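Side-chain contacts in uncharacterized protein, DUF633, LMOf2365_1472 (Listeria monocytogenes str. 4b F2365, PDB 3GNL), which is uncharacterized but probably a Rossmann-like methyltransferase that modifies N1 of adenine 22 in tRNA: residues 146-149 and 154-157; 13-18 and 122-127; 35-40 and 66-71. All blocks are in the same frame, centred on the assembly; numbering follows the deposited sequence.

Contact 1 of 3, residues 146-149 and 154-157; sequences EAIL and KVYE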
# COMPACT_ATOMS: atom_id res chain seq x y z
N GLU A 146 -7.04 3.17 7.10
CA GLU A 146 -5.68 3.59 6.64
C GLU A 146 -4.85 3.98 7.82
O GLU A 146 -5.35 4.35 8.90
CB GLU A 146 -5.77 4.81 5.69
CG GLU A 146 -6.65 4.59 4.45
CD GLU A 146 -6.70 5.84 3.53
OE1 GLU A 146 -7.26 6.87 4.01
OE2 GLU A 146 -6.18 5.73 2.41
N ALA A 147 -3.55 3.92 7.59
CA ALA A 147 -2.59 4.35 8.57
C ALA A 147 -1.45 5.06 7.87
O ALA A 147 -1.15 4.79 6.71
CB ALA A 147 -2.05 3.19 9.40
N ILE A 148 -0.81 5.94 8.62
CA ILE A 148 0.41 6.63 8.16
C ILE A 148 1.39 6.57 9.30
O ILE A 148 1.01 6.81 10.45
CB ILE A 148 0.13 8.08 7.59
CG1 ILE A 148 1.33 8.60 6.81
CG2 ILE A 148 -0.44 9.03 8.62
CD1 ILE A 148 1.06 9.86 5.97
N LEU A 149 2.63 6.19 8.99
CA LEU A 149 3.61 6.08 10.06
C LEU A 149 4.96 6.52 9.54
O LEU A 149 5.18 6.63 8.31
CB LEU A 149 3.65 4.66 10.64
CG LEU A 149 3.98 3.50 9.70
CD1 LEU A 149 5.47 3.09 9.69
CD2 LEU A 149 3.13 2.29 10.09
N LYS A 154 11.39 7.63 7.11
CA LYS A 154 10.62 7.52 5.87
C LYS A 154 9.16 7.44 6.27
O LYS A 154 8.84 6.81 7.28
CB LYS A 154 11.02 6.28 5.08
CG LYS A 154 12.16 6.52 4.09
CD LYS A 154 12.77 5.19 3.62
CE LYS A 154 13.56 4.51 4.75
NZ LYS A 154 13.91 3.09 4.43
N VAL A 155 8.28 8.09 5.51
CA VAL A 155 6.83 8.02 5.82
C VAL A 155 6.17 6.93 4.96
O VAL A 155 6.35 6.92 3.75
CB VAL A 155 6.13 9.40 5.65
CG1 VAL A 155 4.62 9.31 5.97
CG2 VAL A 155 6.72 10.38 6.60
N TYR A 156 5.37 6.05 5.58
CA TYR A 156 4.72 4.97 4.87
C TYR A 156 3.22 5.06 5.10
O TYR A 156 2.75 5.25 6.22
CB TYR A 156 5.15 3.61 5.43
CG TYR A 156 6.61 3.33 5.27
CD1 TYR A 156 7.11 2.94 4.04
CD2 TYR A 156 7.48 3.50 6.35
CE1 TYR A 156 8.49 2.71 3.85
CE2 TYR A 156 8.88 3.27 6.19
CZ TYR A 156 9.35 2.87 4.94
OH TYR A 156 10.72 2.63 4.74
N GLU A 157 2.47 4.83 4.04
CA GLU A 157 1.01 4.75 4.10
C GLU A 157 0.56 3.31 3.89
O GLU A 157 1.16 2.57 3.09
CB GLU A 157 0.38 5.63 3.01
CG GLU A 157 0.58 7.16 3.20
CD GLU A 157 0.50 7.88 1.87
OE1 GLU A 157 1.36 7.63 0.97
OE2 GLU A 157 -0.40 8.69 1.73
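The antiparallel hairpin of strands 141-151 and 154-163, the usual end of the class I methyltransferase sheet, pairs I148 with E157 and L149 with Y156. L149 and Y156 form a hydrogen-bonded pair. Y156 N donates a hydrogen bond to L149 O at 2.8 Å, nearly straight, and L149 N returns a bond to Y156 O at 2.9 Å. I148 and E157 form the neighbouring non-hydrogen-bonded pair, where I148 CA directs its hydrogen at Y156 O from 3.3 Å. That oxygen therefore has a CA-H contact beside its N-H bond.

Side chains divide between the two faces. On one, I148 reaches diagonally to V155, and its CG1 meets V155 CG1 at 3.5 Å, tighter than usual for two carbons. CG1 of I148 stands anti to its own N (chi1 -166°), which brings the branch across to V155 and sends CD1 on to E157 CG at 3.9 Å. I148 and E157 then run side by side, pointing the same way. L181 of helix 179-184 touches both of them, while I188 and K192 of helix 187-208 touch I148 and V155. On the other face, L149 has CG wedged between its backbone N and carbonyl carbon (chi1 60°), and CD1 comes obliquely to the Y156 ring, 3.9 Å from CD2. K14 of helix 10-16 touches L149 there, and R11 touches Y156.

The chemistry thus separates two tasks: the main chain fixes the register with a reciprocal pair of bonds, while largely apolar side-chain contacts fill the two faces, one lying against helices 179-184 and 187-208 and the other against helix 10-16.

Contact 2 of 3, residues 13-18 and 122-127; sequences EKVASY and ILQPNI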
# COMPACT_ATOMS: atom_id res chain seq x y z
N GLU A 13 4.46 -4.57 11.21
CA GLU A 13 3.59 -4.79 12.35
C GLU A 13 2.25 -4.09 12.08
O GLU A 13 1.17 -4.67 12.33
CB GLU A 13 4.23 -4.23 13.61
CG GLU A 13 3.37 -4.42 14.87
CD GLU A 13 4.09 -4.01 16.13
OE1 GLU A 13 4.45 -2.82 16.26
OE2 GLU A 13 4.34 -4.88 16.99
N LYS A 14 2.32 -2.89 11.52
CA LYS A 14 1.07 -2.17 11.23
C LYS A 14 0.28 -2.89 10.17
O LYS A 14 -0.93 -3.03 10.29
CB LYS A 14 1.32 -0.66 10.91
CG LYS A 14 0.02 0.16 10.83
CD LYS A 14 -0.71 0.12 12.19
CE LYS A 14 -1.75 1.19 12.31
NZ LYS A 14 -2.43 1.05 13.64
N VAL A 15 0.96 -3.36 9.11
CA VAL A 15 0.30 -4.11 8.07
C VAL A 15 -0.41 -5.36 8.67
O VAL A 15 -1.59 -5.61 8.36
CB VAL A 15 1.33 -4.49 6.96
CG1 VAL A 15 0.74 -5.49 6.03
CG2 VAL A 15 1.80 -3.24 6.19
N ALA A 16 0.34 -6.12 9.48
CA ALA A 16 -0.15 -7.35 10.14
C ALA A 16 -1.32 -7.07 11.06
O ALA A 16 -2.17 -7.95 11.25
CB ALA A 16 0.97 -8.00 10.90
N SER A 17 -1.38 -5.84 11.59
CA SER A 17 -2.43 -5.52 12.59
C SER A 17 -3.83 -5.56 11.96
O SER A 17 -4.82 -5.58 12.69
CB SER A 17 -2.19 -4.15 13.24
OG SER A 17 -2.59 -3.12 12.37
N TYR A 18 -3.91 -5.53 10.63
CA TYR A 18 -5.16 -5.59 9.90
C TYR A 18 -5.59 -7.00 9.55
O TYR A 18 -6.62 -7.18 8.93
CB TYR A 18 -5.10 -4.70 8.67
CG TYR A 18 -4.96 -3.23 9.04
CD1 TYR A 18 -6.01 -2.55 9.69
CD2 TYR A 18 -3.81 -2.52 8.71
CE1 TYR A 18 -5.90 -1.19 10.03
CE2 TYR A 18 -3.68 -1.13 9.04
CZ TYR A 18 -4.73 -0.49 9.67
OH TYR A 18 -4.62 0.85 10.00
N ILE A 122 -4.76 -5.57 1.95
CA ILE A 122 -3.96 -4.68 2.80
C ILE A 122 -2.74 -4.25 1.96
O ILE A 122 -1.88 -5.10 1.58
CB ILE A 122 -3.46 -5.37 4.05
CG1 ILE A 122 -4.65 -5.90 4.87
CG2 ILE A 122 -2.66 -4.38 4.87
CD1 ILE A 122 -4.26 -6.99 5.91
N LEU A 123 -2.71 -2.97 1.57
CA LEU A 123 -1.70 -2.56 0.57
C LEU A 123 -0.82 -1.50 1.21
O LEU A 123 -1.30 -0.62 1.94
CB LEU A 123 -2.39 -1.97 -0.68
CG LEU A 123 -3.48 -2.83 -1.28
CD1 LEU A 123 -4.03 -2.06 -2.51
CD2 LEU A 123 -2.94 -4.23 -1.65
N GLN A 124 0.49 -1.59 0.95
CA GLN A 124 1.41 -0.63 1.52
C GLN A 124 2.33 -0.18 0.39
O GLN A 124 3.38 -0.76 0.19
CB GLN A 124 2.16 -1.22 2.71
CG GLN A 124 3.07 -0.19 3.44
CD GLN A 124 4.44 -0.12 2.80
OE1 GLN A 124 5.11 -1.13 2.71
NE2 GLN A 124 4.82 1.06 2.31
N PRO A 125 1.93 0.88 -0.33
CA PRO A 125 2.76 1.38 -1.45
C PRO A 125 3.84 2.35 -0.96
O PRO A 125 3.60 3.16 -0.06
CB PRO A 125 1.77 2.13 -2.31
CG PRO A 125 0.75 2.70 -1.30
CD PRO A 125 0.65 1.59 -0.23
N ASN A 126 5.01 2.23 -1.56
CA ASN A 126 6.18 3.05 -1.20
C ASN A 126 6.20 4.38 -1.97
O ASN A 126 7.01 5.23 -1.68
CB ASN A 126 7.46 2.29 -1.50
CG ASN A 126 7.74 1.20 -0.47
OD1 ASN A 126 7.13 1.14 0.60
ND2 ASN A 126 8.67 0.35 -0.80
N ILE A 127 5.34 4.50 -2.99
CA ILE A 127 5.25 5.70 -3.85
C ILE A 127 3.89 5.66 -4.49
O ILE A 127 3.31 4.56 -4.66
CB ILE A 127 6.41 5.71 -4.95
CG1 ILE A 127 6.49 7.03 -5.76
CG2 ILE A 127 6.32 4.55 -5.91
CD1 ILE A 127 7.74 7.06 -6.75
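V15 and Y18, from helix 10-16 and the turn after it, rest on I122 and Q124 of strand 120-125, an inner strand of the Rossmann-like methyltransferase sheet, parallel to 93-99 and antiparallel to 154-163. Across the two segments the interaction is apolar, with no hydrogen bond between them. I122 points toward V15 and Y18 and divides its branches between them. CG2 passes obliquely by V15, 3.8 Å from V15 CG1, whereas CD1 lies against the base of the Y18 side chain, 3.7 Å from its CB. With CG1 anti to the backbone N (chi1 168°), the two methyls of V15 are shared out: CG1 goes to I122, and CG2 lies 4.0 Å from Q124 CB, the two side chains crossing at about a right angle. L35 of helix 34-41 and V95 of strand 93-99 close in on V15 as well.

Polar bonds run elsewhere. The amide of Q124 turns away from V15: its OE1 accepts a bond from R11 NH1 of helix 10-16 and a weak one from G98 N, so this buried oxygen is satisfied. Y18 O accepts from K120 NZ. S17 OG donates to K14 O at 2.7 Å. The same hydroxyl oxygen sits 3.9 Å above the plane of the Y18 ring, over its centre.

Contact 3 of 3, residues 35-40 and 66-71; sequences LPCFAV and RSSGLT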
# COMPACT_ATOMS: atom_id res chain seq x y z
N LEU A 35 6.04 -11.61 7.90
CA LEU A 35 4.64 -11.32 8.22
C LEU A 35 3.75 -12.58 8.27
O LEU A 35 3.03 -12.77 9.26
CB LEU A 35 4.12 -10.18 7.33
CG LEU A 35 2.64 -9.82 7.48
CD1 LEU A 35 2.40 -8.34 7.12
CD2 LEU A 35 1.71 -10.71 6.71
N PRO A 36 3.83 -13.47 7.27
CA PRO A 36 3.08 -14.74 7.34
C PRO A 36 3.44 -15.53 8.56
O PRO A 36 2.54 -16.09 9.21
CB PRO A 36 3.53 -15.46 6.08
CG PRO A 36 3.85 -14.35 5.10
CD PRO A 36 4.44 -13.25 5.95
N CYS A 37 4.71 -15.59 8.92
CA CYS A 37 5.08 -16.37 10.11
C CYS A 37 4.48 -15.74 11.35
O CYS A 37 3.95 -16.46 12.19
CB CYS A 37 6.59 -16.52 10.25
SG CYS A 37 7.37 -17.64 8.98
N PHE A 38 4.57 -14.42 11.46
CA PHE A 38 4.06 -13.70 12.64
C PHE A 38 2.54 -13.92 12.75
O PHE A 38 2.05 -14.16 13.87
CB PHE A 38 4.36 -12.23 12.47
CG PHE A 38 3.68 -11.33 13.46
CD1 PHE A 38 4.29 -11.06 14.67
CD2 PHE A 38 2.50 -10.68 13.13
CE1 PHE A 38 3.70 -10.16 15.61
CE2 PHE A 38 1.91 -9.77 14.04
CZ PHE A 38 2.52 -9.52 15.27
N ALA A 39 1.82 -13.90 11.64
CA ALA A 39 0.38 -13.95 11.66
C ALA A 39 -0.11 -15.37 11.90
O ALA A 39 -1.15 -15.60 12.55
CB ALA A 39 -0.20 -13.38 10.43
N VAL A 40 0.61 -16.36 11.39
CA VAL A 40 0.22 -17.75 11.67
C VAL A 40 0.50 -18.06 13.14
O VAL A 40 -0.35 -18.65 13.84
CB VAL A 40 0.95 -18.71 10.71
CG1 VAL A 40 0.82 -20.20 11.19
CG2 VAL A 40 0.37 -18.56 9.32
N ARG A 66 10.75 -22.65 7.26
CA ARG A 66 11.29 -23.87 7.86
C ARG A 66 11.80 -23.63 9.27
O ARG A 66 11.47 -24.38 10.21
CB ARG A 66 12.39 -24.39 6.95
CG ARG A 66 11.82 -25.28 5.87
N SER A 67 12.55 -22.55 9.45
CA SER A 67 13.09 -22.14 10.74
C SER A 67 12.00 -21.88 11.79
O SER A 67 12.25 -21.98 12.98
CB SER A 67 13.93 -20.88 10.57
OG SER A 67 14.38 -20.39 11.83
N SER A 68 10.81 -21.50 11.33
CA SER A 68 9.69 -21.20 12.22
C SER A 68 8.87 -22.44 12.52
O SER A 68 7.97 -22.40 13.36
CB SER A 68 8.79 -20.13 11.58
OG SER A 68 9.49 -18.89 11.60
N GLY A 69 9.15 -23.55 11.83
CA GLY A 69 8.36 -24.76 11.98
C GLY A 69 6.95 -24.62 11.43
O GLY A 69 6.01 -25.28 11.89
N LEU A 70 6.82 -23.76 10.42
CA LEU A 70 5.51 -23.45 9.87
C LEU A 70 5.26 -23.99 8.47
O LEU A 70 4.33 -23.55 7.78
CB LEU A 70 5.29 -21.93 9.94
CG LEU A 70 5.18 -21.41 11.38
CD1 LEU A 70 5.05 -19.89 11.43
CD2 LEU A 70 4.04 -22.16 12.11
N THR A 71 6.06 -24.97 8.04
CA THR A 71 5.86 -25.48 6.69
C THR A 71 4.47 -26.07 6.43
O THR A 71 4.03 -26.08 5.27
CB THR A 71 6.94 -26.51 6.31
OG1 THR A 71 6.82 -27.63 7.20
CG2 THR A 71 8.34 -25.90 6.41
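V40 and L70 reach toward each other tip to tip, V40 CG1 meeting L70 CD2 at 3.9 Å, where helix 34-41 faces the turn that follows helix 55-67. L70 divides its methyls between two successive side chains of the facing helix surface. While CD2 goes to V40, CD1 lies against C37, 3.9 Å from its CB and 3.7 Å from its carbonyl O, so that it touches main chain as well as side chain. A chi2 of 177° places CD1 of the leucine anti to CA, extended toward C37, while CD2 branches off to V40. V40 answers with CG1 swung anti to its own N (chi1 167°).

One turn back along helix 34-41, C37 points at S68. Its sulfur, SG, lies 3.6 Å from S68 OG. The serine hydroxyl has clear bonds on its own side, to Q64 O in the last turn of helix 55-67 and to E5 OE2 near the N-terminus. Between S68 and L70 the chain turns at G69, which has positive phi (68°) and ends the helix in a Schellman motif, with G69 N bonded to R66 O at 2.9 Å. The reversal lets S68 and L70 both point at helix 34-41. I74 of strand 74-78 touches C37 and V40 from the sheet.

Apolar contacts thus carry most of this junction, and the S68 hydroxyl is already engaged by Q64 and E5; helix 34-41 and the turn after helix 55-67 meet here mainly through apolar fit.

The three contacts run across the methyltransferase fold from its hairpin side to strand 74-78 at the other edge. Contacts 1 and 2 are neighbours, their centres 8 Å apart, since strands 154-163 and 120-125 adjoin in one sheet; Q124 touches Y156 and E157 there. Contact 3 lies 18 Å from contact 2 and 25 Å from contact 1, centre to centre, yet it joins contact 2 where V15 and A16 pack on L35 and F38. In sequence, 13-18 comes first, both halves of contact 3 follow before 122-127, and the hairpin comes last. Helix 10-16, with K14 also on A147 and L149, bridges the hairpin and helix 34-41, tying early and late parts of the chain together.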